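Local coordinates for SusD-like protein BACOVA_02651 (Bacteroides ovatus, PDB 5E75), which binds polysaccharide at the cell surface and probably mediates xyloglucan binding before the glycan is transported into the periplasm for degradation, at residues S420-Y423 with D424-T427. Numbering follows the deposited sequence.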
loop_
_atom_site.group_PDB
_atom_site.type_symbol
_atom_site.label_atom_id
_atom_site.label_comp_id
_atom_site.label_asym_id
_atom_site.label_seq_id
_atom_site.Cartn_x
_atom_site.Cartn_y
_atom_site.Cartn_z
ATOM N N SER A 420 -1.994 1.535 -0.146
ATOM C CA SER A 420 -2.540 0.358 0.506
ATOM C C SER A 420 -4.051 0.417 0.740
ATOM O O SER A 420 -4.695 -0.617 0.853
ATOM C CB SER A 420 -1.842 0.154 1.851
ATOM O OG SER A 420 -1.969 1.308 2.658
ATOM N N ASN A 421 -4.624 1.603 0.837
ATOM C CA ASN A 421 -6.016 1.709 1.231
ATOM C C ASN A 421 -6.961 1.012 0.270
ATOM O O ASN A 421 -7.952 0.449 0.711
ATOM C CB ASN A 421 -6.435 3.171 1.443
ATOM C CG ASN A 421 -5.897 3.769 2.732
ATOM O OD1 ASN A 421 -5.596 3.058 3.697
ATOM N ND2 ASN A 421 -5.796 5.083 2.753
ATOM N N TRP A 422 -6.681 1.016 -1.029
ATOM C CA TRP A 422 -7.623 0.391 -1.957
ATOM C C TRP A 422 -7.735 -1.109 -1.701
ATOM O O TRP A 422 -8.819 -1.682 -1.748
ATOM C CB TRP A 422 -7.283 0.644 -3.424
ATOM C CG TRP A 422 -8.229 -0.121 -4.323
ATOM C CD1 TRP A 422 -7.903 -1.077 -5.243
ATOM C CD2 TRP A 422 -9.662 -0.004 -4.357
ATOM N NE1 TRP A 422 -9.043 -1.568 -5.852
ATOM C CE2 TRP A 422 -10.132 -0.921 -5.320
ATOM C CE3 TRP A 422 -10.590 0.780 -3.665
ATOM C CZ2 TRP A 422 -11.485 -1.075 -5.589
ATOM C CZ3 TRP A 422 -11.924 0.623 -3.931
ATOM C CH2 TRP A 422 -12.364 -0.281 -4.901
ATOM N N TYR A 423 -6.600 -1.759 -1.457
ATOM C CA TYR A 423 -6.610 -3.203 -1.239
ATOM C C TYR A 423 -7.452 -3.558 -0.025
ATOM O O TYR A 423 -8.171 -4.561 -0.036
ATOM C CB TYR A 423 -5.173 -3.731 -1.085
ATOM C CG TYR A 423 -4.299 -3.460 -2.298
ATOM C CD1 TYR A 423 -4.478 -4.200 -3.443
ATOM C CD2 TYR A 423 -3.263 -2.525 -2.277
ATOM C CE1 TYR A 423 -3.688 -4.002 -4.556
ATOM C CE2 TYR A 423 -2.496 -2.282 -3.410
ATOM C CZ TYR A 423 -2.718 -3.041 -4.535
ATOM O OH TYR A 423 -1.972 -2.913 -5.693
ATOM N N ASP A 424 -7.374 -2.741 1.021
ATOM C CA ASP A 424 -8.199 -2.944 2.202
ATOM C C ASP A 424 -9.683 -2.744 1.873
ATOM O O ASP A 424 -10.529 -3.476 2.381
ATOM C CB ASP A 424 -7.805 -1.991 3.322
ATOM C CG ASP A 424 -6.441 -2.253 3.864
ATOM O OD1 ASP A 424 -5.924 -3.353 3.652
ATOM O OD2 ASP A 424 -5.922 -1.339 4.543
ATOM N N MET A 425 -10.003 -1.768 1.031
ATOM C CA MET A 425 -11.388 -1.530 0.638
ATOM C C MET A 425 -11.957 -2.699 -0.173
ATOM O O MET A 425 -13.134 -3.024 -0.017
ATOM C CB MET A 425 -11.538 -0.215 -0.121
ATOM C CG MET A 425 -11.392 0.982 0.769
ATOM S SD MET A 425 -11.409 2.511 -0.154
ATOM C CE MET A 425 -11.299 3.699 1.192
ATOM N N VAL A 426 -11.150 -3.337 -1.023
ATOM C CA VAL A 426 -11.625 -4.512 -1.752
ATOM C C VAL A 426 -11.923 -5.660 -0.785
ATOM O O VAL A 426 -12.952 -6.340 -0.917
ATOM C CB VAL A 426 -10.629 -4.953 -2.852
ATOM C CG1 VAL A 426 -11.097 -6.225 -3.521
ATOM C CG2 VAL A 426 -10.465 -3.828 -3.875
ATOM N N THR A 427 -11.031 -5.880 0.183
ATOM C CA THR A 427 -11.278 -6.885 1.211
ATOM C C THR A 427 -12.612 -6.632 1.924
ATOM O O THR A 427 -13.412 -7.545 2.108
ATOM C CB THR A 427 -10.131 -6.945 2.222
ATOM O OG1 THR A 427 -8.966 -7.433 1.560
ATOM C CG2 THR A 427 -10.448 -7.872 3.379
HETATM O O HOH W 1 -4.285 0.631 4.233
#
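W422, M425 and V426 meet within the first turns of helix 421-431, a local i to i+3 and i to i+4 contact buried in the SusD-family fold. The W422 indole leans toward the C-terminal end of the helix, its CG anti to the backbone N (chi1 175°). One face of the indole thereby lies against V426. Methyl CG2 of V426 sits 3.3 Å from CE2 of W422, near the NE1-CE2 side rather than over the middle. M425 CB touches W422 CE3 at 3.8 Å. Its SD is 5.2 Å from the centroid of the six-membered ring and at the edge, a Met-aromatic contact. An alanine in place of W422 would probably leave the V426 methyl and the M425 sulfur without their aromatic partner. V426 N also donates to W422 O at 2.9 Å, the backbone i to i+4 bond. Near the helix start, one water accepts from S420 OG and donates to N421 OD1 and, at 2.6 Å, to D424 OD2. That carboxylate oxygen also forms a salt bridge with R411, while N421 ND2 hydrogen-bonds to D50 OD1. The W422 ring meets F440 of helix 433-441. Y423 OH hydrogen-bonds to Y35 OH, its ring meets Y123 of helix 103-125, and M425 touches R412 of helix 404-415.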